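Local coordinates for insecticidal crystal protein Cry7Cal (Bacillus thuringiensis, PDB 5ZI1), which is an insecticidal toxin active against the locust Locusta migratoria manilensis, probably acting through receptor binding and membrane pore formation as other delta-endotoxins do, at residues A[91-94]-A[95-99]; A[120-123]-A[124-127]; A[177-180]-A[181-185]. One frame throughout, in Å; residues are numbered along the deposited sequence.

All three contacts are local, each between successive turns of one helix in the N-terminal helical domain; none closes a long loop, and they follow in series without nesting or crossing. Interaction 1 lies on helix 73-101 and interaction 2 on helix 107-127, the next helix along. These two touch where Tyr-93 CB packs 4.0 Å from Thr-120 OG1. Interaction 3 comes later, on helix 169-202, and meets interaction 2 where Lys-125 CG packs 3.2 Å from Tyr-182 OH, beside a long, weak ion pair between Lys-125 and Glu-178. Interactions 1 and 3 do not touch, their nearest atoms about 11 Å apart; helix 107-127, which carries interaction 2, touches both of the others and so links them.

Interaction 1. Residues A[91-94]-A[95-99]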
ATOM      1  N   GLU A  91      -6.942 -12.795  24.326  1.00 56.19           N
ATOM      2  CA  GLU A  91      -6.692 -14.195  24.658  1.00 59.17           C
ATOM      3  C   GLU A  91      -7.926 -14.816  25.291  1.00 52.93           C
ATOM      4  O   GLU A  91      -8.401 -15.869  24.853  1.00 57.24           O
ATOM      5  CB  GLU A  91      -5.500 -14.338  25.605  1.00 56.94           C
ATOM      6  CG  GLU A  91      -4.146 -14.043  25.000  1.00 64.34           C
ATOM      7  CD  GLU A  91      -3.001 -14.051  26.039  1.00 70.10           C
ATOM      8  OE1 GLU A  91      -3.239 -14.441  27.214  1.00 70.83           O
ATOM      9  OE2 GLU A  91      -1.866 -13.657  25.676  1.00 64.71           O
ATOM     10  N   GLY A  92      -8.471 -14.153  26.311  1.00 54.53           N
ATOM     11  CA  GLY A  92      -9.672 -14.649  26.964  1.00 51.48           C
ATOM     12  C   GLY A  92     -10.874 -14.708  26.044  1.00 54.94           C
ATOM     13  O   GLY A  92     -11.733 -15.582  26.196  1.00 60.05           O
ATOM     14  N   TYR A  93     -10.959 -13.789  25.078  1.00 49.88           N
ATOM     15  CA  TYR A  93     -12.086 -13.834  24.154  1.00 55.05           C
ATOM     16  C   TYR A  93     -11.956 -15.011  23.184  1.00 56.45           C
ATOM     17  O   TYR A  93     -12.911 -15.783  23.004  1.00 54.07           O
ATOM     18  CB  TYR A  93     -12.227 -12.501  23.402  1.00 50.99           C
ATOM     19  CG  TYR A  93     -13.208 -12.595  22.248  1.00 54.74           C
ATOM     20  CD1 TYR A  93     -14.585 -12.525  22.457  1.00 53.14           C
ATOM     21  CD2 TYR A  93     -12.752 -12.803  20.949  1.00 52.83           C
ATOM     22  CE1 TYR A  93     -15.479 -12.637  21.383  1.00 50.28           C
ATOM     23  CE2 TYR A  93     -13.619 -12.903  19.888  1.00 50.65           C
ATOM     24  CZ  TYR A  93     -14.977 -12.828  20.095  1.00 53.89           C
ATOM     25  OH  TYR A  93     -15.809 -12.951  18.993  1.00 48.65           O
ATOM     26  N   THR A  94     -10.786 -15.166  22.543  1.00 53.22           N
ATOM     27  CA  THR A  94     -10.599 -16.286  21.615  1.00 49.90           C
ATOM     28  C   THR A  94     -10.816 -17.615  22.324  1.00 50.84           C
ATOM     29  O   THR A  94     -11.472 -18.522  21.794  1.00 51.82           O
ATOM     30  CB  THR A  94      -9.202 -16.249  20.993  1.00 52.98           C
ATOM     31  OG1 THR A  94      -8.226 -16.471  22.016  1.00 63.07           O
ATOM     32  CG2 THR A  94      -8.922 -14.911  20.375  1.00 49.81           C
ATOM     33  N   SER A  95     -10.302 -17.732  23.546  1.00 49.57           N
ATOM     34  CA  SER A  95     -10.524 -18.937  24.332  1.00 51.85           C
ATOM     35  C   SER A  95     -12.014 -19.191  24.567  1.00 57.22           C
ATOM     36  O   SER A  95     -12.470 -20.336  24.478  1.00 58.84           O
ATOM     37  CB  SER A  95      -9.769 -18.825  25.652  1.00 52.19           C
ATOM     38  OG  SER A  95      -9.998 -19.949  26.474  1.00 62.42           O
ATOM     39  N   ALA A  96     -12.797 -18.139  24.856  1.00 54.32           N
ATOM     40  CA  ALA A  96     -14.235 -18.342  25.026  1.00 53.22           C
ATOM     41  C   ALA A  96     -14.925 -18.558  23.696  1.00 53.96           C
ATOM     42  O   ALA A  96     -15.903 -19.316  23.624  1.00 57.28           O
ATOM     43  CB  ALA A  96     -14.889 -17.161  25.749  1.00 53.58           C
ATOM     44  N   LEU A  97     -14.445 -17.897  22.639  1.00 51.77           N
ATOM     45  CA  LEU A  97     -14.984 -18.169  21.310  1.00 55.62           C
ATOM     46  C   LEU A  97     -14.762 -19.626  20.917  1.00 53.10           C
ATOM     47  O   LEU A  97     -15.612 -20.241  20.267  1.00 54.53           O
ATOM     48  CB  LEU A  97     -14.355 -17.226  20.288  1.00 52.74           C
ATOM     49  CG  LEU A  97     -15.010 -17.238  18.906  1.00 55.57           C
ATOM     50  CD1 LEU A  97     -16.521 -17.020  19.019  1.00 55.62           C
ATOM     51  CD2 LEU A  97     -14.373 -16.171  18.028  1.00 55.60           C
ATOM     52  N   GLU A  98     -13.631 -20.201  21.327  1.00 59.18           N
ATOM     53  CA  GLU A  98     -13.344 -21.586  20.980  1.00 63.00           C
ATOM     54  C   GLU A  98     -14.218 -22.544  21.776  1.00 61.26           C
ATOM     55  O   GLU A  98     -14.773 -23.495  21.214  1.00 65.04           O
ATOM     56  CB  GLU A  98     -11.865 -21.881  21.209  1.00 56.32           C
ATOM     57  CG  GLU A  98     -11.376 -23.113  20.484  1.00 69.50           C
ATOM     58  CD  GLU A  98      -9.860 -23.170  20.423  1.00 78.32           C
ATOM     59  OE1 GLU A  98      -9.340 -24.047  19.702  1.00 76.54           O
ATOM     60  OE2 GLU A  98      -9.199 -22.330  21.091  1.00 77.37           O
ATOM     61  N   ALA A  99     -14.359 -22.304  23.082  1.00 60.50           N
ATOM     62  CA  ALA A  99     -15.220 -23.149  23.907  1.00 61.80           C
ATOM     63  C   ALA A  99     -16.654 -23.147  23.400  1.00 62.67           C
ATOM     64  O   ALA A  99     -17.335 -24.175  23.442  1.00 67.50           O
ATOM     65  CB  ALA A  99     -15.176 -22.695  25.365  1.00 57.11           C
TER
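Tyr-93 and Leu-97, one helical turn apart, lie side by side and point the same way, and theirs is the apolar part of the contact. Leu-97 places its CB over one face of the tyrosine ring, while its CD2 branch reaches further out, 3.8 Å from Tyr-93 CE2 and 3.7 Å from Tyr-93 OH. The tyrosine CG is trans to the backbone N (chi1 169°), which runs the ring along the flank of the helix beside the leucine. Its hydroxyl is hydrogen-bonded to Asn-157 on helix 141-165.

The backbone N-H groups of residues 95-98 each hydrogen-bond to the carbonyl four back. Leu-97 N to Tyr-93 O, at 2.6 Å, is the shortest, and Glu-98 N to Thr-94 O follows at 2.8 Å.

One side chain joins in this backbone pattern. Thr-94 turns OG1 back, between its N and carbonyl carbon (chi1 66°), and donates to Glu-91 O at 2.9 Å; the same oxygen accepts Ser-95 N at 3.0 Å, so two donors grip it.

Thr-94 packs on helix 33-47, and Tyr-93 on helices 107-127 and 141-165. A long amphipathic helix with its buried residues turned onto neighbouring helices is characteristic of the delta-endotoxin helical bundle.

Interaction 2. Residues A[120-123]-A[124-127]; sequences TENL and FKFA
Lys-125 reaches back to Glu-121, an i to i+4 salt bridge on helix 107-127 of the delta-endotoxin helical bundle. NZ donates to Glu-121 OE1 at 2.7 Å, and the oxygen receives it on its syn lone pair, on the side of the other carboxylate oxygen. The glutamate gets there by bending at CB-CG (chi2 -81°), which swings the carboxylate along the helix toward the lysine. The lysine chain is extended from CB to CE and bends only at the CD-CE torsion, and CE lies close to both carboxylate oxygens. A weak bond from NZ to Asn-122 OD1, 3.5 Å long, adds a second partner. Glu-121 OE2 is hydrogen-bonded to His-151 of helix 141-165, so its two oxygens serve two different helices.

Phe-124 lies alongside Thr-120, pointing the same way, with its CE2 4.1 Å from Thr-120 CG2. Glu-121 CA meets the edge of this ring, near its plane. The ring also lies nearly parallel to that of His-151, which packs the buried flank of the helix against helix 141-165.

Leu-123 makes a looser apolar contact: its CD1 is 4.3 Å from Phe-126 CD1, on a more open flank, while the leucine also touches Leu-86 of helix 73-101. In the backbone, Leu-123 O accepts Ala-127 N at 2.6 Å, in a bent bond with an N-H...O angle of 137°.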
ATOM      1  N   THR A 120     -14.315  -7.083  26.251  1.00 50.39           N
ATOM      2  CA  THR A 120     -13.092  -6.806  25.486  1.00 51.02           C
ATOM      3  C   THR A 120     -13.284  -5.588  24.594  1.00 48.94           C
ATOM      4  O   THR A 120     -12.370  -4.771  24.437  1.00 49.20           O
ATOM      5  CB  THR A 120     -12.671  -8.018  24.642  1.00 48.45           C
ATOM      6  OG1 THR A 120     -12.338  -9.115  25.497  1.00 48.76           O
ATOM      7  CG2 THR A 120     -11.449  -7.690  23.804  1.00 46.15           C
ATOM      8  N   GLU A 121     -14.483  -5.435  24.025  1.00 49.59           N
ATOM      9  CA  GLU A 121     -14.746  -4.295  23.156  1.00 46.26           C
ATOM     10  C   GLU A 121     -14.764  -2.995  23.951  1.00 48.16           C
ATOM     11  O   GLU A 121     -14.339  -1.951  23.442  1.00 46.15           O
ATOM     12  CB  GLU A 121     -16.063  -4.522  22.401  1.00 44.46           C
ATOM     13  CG  GLU A 121     -16.238  -3.630  21.173  1.00 50.14           C
ATOM     14  CD  GLU A 121     -16.723  -2.216  21.518  1.00 53.17           C
ATOM     15  OE1 GLU A 121     -17.483  -2.079  22.507  1.00 50.28           O
ATOM     16  OE2 GLU A 121     -16.339  -1.251  20.804  1.00 48.91           O
ATOM     17  N   ASN A 122     -15.233  -3.044  25.205  1.00 45.59           N
ATOM     18  CA  ASN A 122     -15.138  -1.880  26.070  1.00 43.10           C
ATOM     19  C   ASN A 122     -13.685  -1.532  26.378  1.00 48.00           C
ATOM     20  O   ASN A 122     -13.344  -0.347  26.459  1.00 46.24           O
ATOM     21  CB  ASN A 122     -15.941  -2.111  27.356  1.00 47.30           C
ATOM     22  CG  ASN A 122     -17.470  -1.907  27.158  1.00 48.82           C
ATOM     23  OD1 ASN A 122     -17.915  -1.277  26.196  1.00 46.36           O
ATOM     24  ND2 ASN A 122     -18.258  -2.443  28.077  1.00 46.02           N
ATOM     25  N   LEU A 123     -12.800  -2.532  26.514  1.00 49.16           N
ATOM     26  CA  LEU A 123     -11.394  -2.211  26.734  1.00 45.06           C
ATOM     27  C   LEU A 123     -10.843  -1.378  25.586  1.00 46.42           C
ATOM     28  O   LEU A 123     -10.112  -0.407  25.808  1.00 49.83           O
ATOM     29  CB  LEU A 123     -10.550  -3.475  26.927  1.00 53.08           C
ATOM     30  CG  LEU A 123      -9.113  -3.199  27.432  1.00 50.46           C
ATOM     31  CD1 LEU A 123      -9.160  -2.243  28.618  1.00 48.32           C
ATOM     32  CD2 LEU A 123      -8.376  -4.464  27.839  1.00 40.14           C
ATOM     33  N   PHE A 124     -11.197  -1.721  24.351  1.00 46.78           N
ATOM     34  CA  PHE A 124     -10.750  -0.903  23.229  1.00 47.10           C
ATOM     35  C   PHE A 124     -11.262   0.529  23.362  1.00 44.79           C
ATOM     36  O   PHE A 124     -10.492   1.486  23.234  1.00 45.92           O
ATOM     37  CB  PHE A 124     -11.186  -1.538  21.900  1.00 47.79           C
ATOM     38  CG  PHE A 124     -10.261  -2.648  21.414  1.00 47.11           C
ATOM     39  CD1 PHE A 124      -9.091  -2.352  20.734  1.00 44.72           C
ATOM     40  CD2 PHE A 124     -10.571  -3.978  21.643  1.00 46.89           C
ATOM     41  CE1 PHE A 124      -8.244  -3.367  20.286  1.00 47.36           C
ATOM     42  CE2 PHE A 124      -9.745  -4.999  21.197  1.00 47.62           C
ATOM     43  CZ  PHE A 124      -8.575  -4.695  20.521  1.00 47.20           C
ATOM     44  N   LYS A 125     -12.558   0.700  23.652  1.00 48.25           N
ATOM     45  CA  LYS A 125     -13.079   2.048  23.877  1.00 44.19           C
ATOM     46  C   LYS A 125     -12.278   2.765  24.946  1.00 43.85           C
ATOM     47  O   LYS A 125     -11.810   3.890  24.736  1.00 46.27           O
ATOM     48  CB  LYS A 125     -14.544   2.003  24.266  1.00 47.19           C
ATOM     49  CG  LYS A 125     -15.453   1.600  23.161  1.00 49.76           C
ATOM     50  CD  LYS A 125     -16.860   1.407  23.714  1.00 55.31           C
ATOM     51  CE  LYS A 125     -17.819   1.009  22.610  1.00 59.36           C
ATOM     52  NZ  LYS A 125     -18.872   0.128  23.178  1.00 60.41           N
ATOM     53  N   PHE A 126     -12.071   2.110  26.086  1.00 44.03           N
ATOM     54  CA  PHE A 126     -11.275   2.716  27.151  1.00 47.15           C
ATOM     55  C   PHE A 126      -9.821   2.926  26.730  1.00 47.04           C
ATOM     56  O   PHE A 126      -9.211   3.941  27.087  1.00 47.12           O
ATOM     57  CB  PHE A 126     -11.347   1.851  28.412  1.00 45.33           C
ATOM     58  CG  PHE A 126     -10.523   2.371  29.556  1.00 46.55           C
ATOM     59  CD1 PHE A 126      -9.205   1.958  29.727  1.00 56.39           C
ATOM     60  CD2 PHE A 126     -11.051   3.277  30.453  1.00 47.06           C
ATOM     61  CE1 PHE A 126      -8.444   2.442  30.779  1.00 52.28           C
ATOM     62  CE2 PHE A 126     -10.292   3.758  31.510  1.00 49.26           C
ATOM     63  CZ  PHE A 126      -8.997   3.339  31.670  1.00 50.05           C
ATOM     64  N   ALA A 127      -9.242   1.986  25.970  1.00 50.94           N
ATOM     65  CA  ALA A 127      -7.789   2.011  25.759  1.00 47.28           C
ATOM     66  C   ALA A 127      -7.345   2.867  24.579  1.00 47.52           C
ATOM     67  O   ALA A 127      -6.284   3.492  24.646  1.00 51.68           O
ATOM     68  CB  ALA A 127      -7.259   0.595  25.562  1.00 49.89           C
TER

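Interaction 3. Residues A[177-180]-A[181-185]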
ATOM      1  N   ASN A 177     -23.363  -0.021  13.906  1.00 44.20           N
ATOM      2  CA  ASN A 177     -23.268   1.427  13.732  1.00 43.65           C
ATOM      3  C   ASN A 177     -22.057   2.000  14.449  1.00 40.85           C
ATOM      4  O   ASN A 177     -21.437   2.946  13.958  1.00 40.38           O
ATOM      5  CB  ASN A 177     -24.541   2.116  14.224  1.00 48.72           C
ATOM      6  CG  ASN A 177     -25.754   1.748  13.391  1.00 53.65           C
ATOM      7  OD1 ASN A 177     -25.650   1.518  12.185  1.00 55.95           O
ATOM      8  ND2 ASN A 177     -26.912   1.705  14.028  1.00 56.30           N
ATOM      9  N   GLU A 178     -21.729   1.480  15.629  1.00 39.38           N
ATOM     10  CA  GLU A 178     -20.486   1.886  16.267  1.00 45.83           C
ATOM     11  C   GLU A 178     -19.294   1.600  15.355  1.00 46.59           C
ATOM     12  O   GLU A 178     -18.427   2.461  15.170  1.00 46.57           O
ATOM     13  CB  GLU A 178     -20.325   1.174  17.603  1.00 46.80           C
ATOM     14  CG  GLU A 178     -21.280   1.658  18.662  1.00 55.83           C
ATOM     15  CD  GLU A 178     -21.084   0.913  19.959  1.00 64.96           C
ATOM     16  OE1 GLU A 178     -21.873   1.160  20.910  1.00 61.35           O
ATOM     17  OE2 GLU A 178     -20.131   0.085  20.012  1.00 64.72           O
ATOM     18  N   GLN A 179     -19.261   0.408  14.744  1.00 43.85           N
ATOM     19  CA  GLN A 179     -18.144   0.053  13.864  1.00 44.07           C
ATOM     20  C   GLN A 179     -18.028   1.035  12.708  1.00 43.19           C
ATOM     21  O   GLN A 179     -16.937   1.523  12.392  1.00 46.91           O
ATOM     22  CB  GLN A 179     -18.314  -1.376  13.332  1.00 44.05           C
ATOM     23  CG  GLN A 179     -17.075  -1.895  12.571  1.00 47.57           C
ATOM     24  CD  GLN A 179     -17.341  -3.154  11.753  1.00 49.46           C
ATOM     25  OE1 GLN A 179     -18.352  -3.259  11.051  1.00 47.05           O
ATOM     26  NE2 GLN A 179     -16.413  -4.120  11.831  1.00 55.20           N
ATOM     27  N   LYS A 180     -19.159   1.350  12.083  1.00 45.29           N
ATOM     28  CA  LYS A 180     -19.184   2.312  10.986  1.00 46.74           C
ATOM     29  C   LYS A 180     -18.584   3.645  11.400  1.00 50.82           C
ATOM     30  O   LYS A 180     -17.786   4.226  10.659  1.00 53.91           O
ATOM     31  CB  LYS A 180     -20.618   2.500  10.492  1.00 47.86           C
ATOM     32  CG  LYS A 180     -20.719   3.408   9.290  1.00 54.53           C
ATOM     33  CD  LYS A 180     -22.153   3.466   8.730  1.00 62.97           C
ATOM     34  CE  LYS A 180     -22.551   2.159   8.039  1.00 67.33           C
ATOM     35  NZ  LYS A 180     -22.147   2.104   6.585  1.00 67.90           N
ATOM     36  N   GLY A 181     -18.966   4.158  12.577  1.00 49.66           N
ATOM     37  CA  GLY A 181     -18.351   5.383  13.065  1.00 46.13           C
ATOM     38  C   GLY A 181     -16.854   5.239  13.320  1.00 46.08           C
ATOM     39  O   GLY A 181     -16.070   6.142  13.013  1.00 43.49           O
ATOM     40  N   TYR A 182     -16.443   4.125  13.931  1.00 43.54           N
ATOM     41  CA  TYR A 182     -15.019   3.933  14.213  1.00 49.44           C
ATOM     42  C   TYR A 182     -14.195   3.807  12.934  1.00 46.53           C
ATOM     43  O   TYR A 182     -13.038   4.244  12.897  1.00 46.32           O
ATOM     44  CB  TYR A 182     -14.792   2.699  15.078  1.00 48.18           C
ATOM     45  CG  TYR A 182     -15.172   2.862  16.524  1.00 46.26           C
ATOM     46  CD1 TYR A 182     -14.606   3.860  17.310  1.00 50.93           C
ATOM     47  CD2 TYR A 182     -16.073   1.988  17.119  1.00 46.23           C
ATOM     48  CE1 TYR A 182     -14.951   3.997  18.645  1.00 47.47           C
ATOM     49  CE2 TYR A 182     -16.417   2.114  18.446  1.00 48.11           C
ATOM     50  CZ  TYR A 182     -15.861   3.123  19.198  1.00 46.06           C
ATOM     51  OH  TYR A 182     -16.216   3.227  20.518  1.00 50.93           O
ATOM     52  N   VAL A 183     -14.765   3.225  11.877  1.00 45.24           N
ATOM     53  CA  VAL A 183     -14.044   3.187  10.610  1.00 52.75           C
ATOM     54  C   VAL A 183     -13.661   4.604  10.192  1.00 54.05           C
ATOM     55  O   VAL A 183     -12.500   4.887   9.857  1.00 48.89           O
ATOM     56  CB  VAL A 183     -14.879   2.469   9.535  1.00 50.13           C
ATOM     57  CG1 VAL A 183     -14.265   2.656   8.168  1.00 44.52           C
ATOM     58  CG2 VAL A 183     -14.979   0.991   9.863  1.00 46.43           C
ATOM     59  N   GLU A 184     -14.619   5.526  10.265  1.00 47.74           N
ATOM     60  CA  GLU A 184     -14.356   6.895   9.834  1.00 51.24           C
ATOM     61  C   GLU A 184     -13.439   7.619  10.818  1.00 54.33           C
ATOM     62  O   GLU A 184     -12.596   8.428  10.414  1.00 52.17           O
ATOM     63  CB  GLU A 184     -15.680   7.645   9.670  1.00 50.94           C
ATOM     64  CG  GLU A 184     -15.551   9.033   9.055  1.00 59.89           C
ATOM     65  CD  GLU A 184     -16.837   9.853   9.165  1.00 77.98           C
ATOM     66  OE1 GLU A 184     -17.942   9.299   8.934  1.00 79.20           O
ATOM     67  OE2 GLU A 184     -16.745  11.055   9.498  1.00 81.95           O
ATOM     68  N   GLU A 185     -13.605   7.369  12.116  1.00 49.22           N
ATOM     69  CA  GLU A 185     -12.750   8.016  13.095  1.00 51.38           C
ATOM     70  C   GLU A 185     -11.303   7.564  12.939  1.00 50.69           C
ATOM     71  O   GLU A 185     -10.384   8.392  12.855  1.00 47.43           O
ATOM     72  CB  GLU A 185     -13.251   7.712  14.502  1.00 53.95           C
ATOM     73  CG  GLU A 185     -12.483   8.452  15.605  1.00 54.87           C
ATOM     74  CD  GLU A 185     -13.014   8.102  16.989  1.00 63.13           C
ATOM     75  OE1 GLU A 185     -12.188   7.830  17.893  1.00 59.41           O
ATOM     76  OE2 GLU A 185     -14.267   8.080  17.160  1.00 66.64           O
TER
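Tyr-182 overlaps the main chain of Glu-178, one turn back, with the CD2-CE2 side of its ring. The two residues are an i, i+4 pair on helix 169-202, one of the long helices of the delta-endotoxin N-terminal bundle. The ring's CD2 comes within 3.1 Å of Glu-178 O, and further out CE2 lies 4.1 Å from Glu-178 CB. It is the first torsion that brings this about: with CG beside the backbone N and opposite the carbonyl carbon (chi1 -75°), the ring leans back toward the N-terminal end of the helix. Glu-178 carries its own chain in the same sense from the backbone and then runs out extended, so the contact is with its CB and main chain while the carboxylate goes on toward helix 107-127. Glu-178 O also accepts Tyr-182 N at 2.9 Å, with the donor nearly in line with the carbonyl bond; one carbonyl thus meets both the N-H and the ring of the same tyrosine.

The ring also meets that of Tyr-186, one turn on in the same helix, at about 25°, and that of His-151 on helix 141-165 at about 50°. The side chain touches Leu-152 and Leu-155 of helix 141-165, and Glu-121 and Lys-125 of helix 107-127, and so sits where three helices meet.

Next to it, Gln-179 sends its NE2 away from the contact to the main-chain oxygens of Leu-152 and Tyr-236, tying the helix to two other parts of the chain. Its backbone O accepts Val-183 N at 2.8 Å. The backbone bond from Glu-184 N to Lys-180 O is weak at 3.4 Å. Of the two valine methyls, CG2 is the one turned back along the helix, 3.2 Å from Gln-179 O.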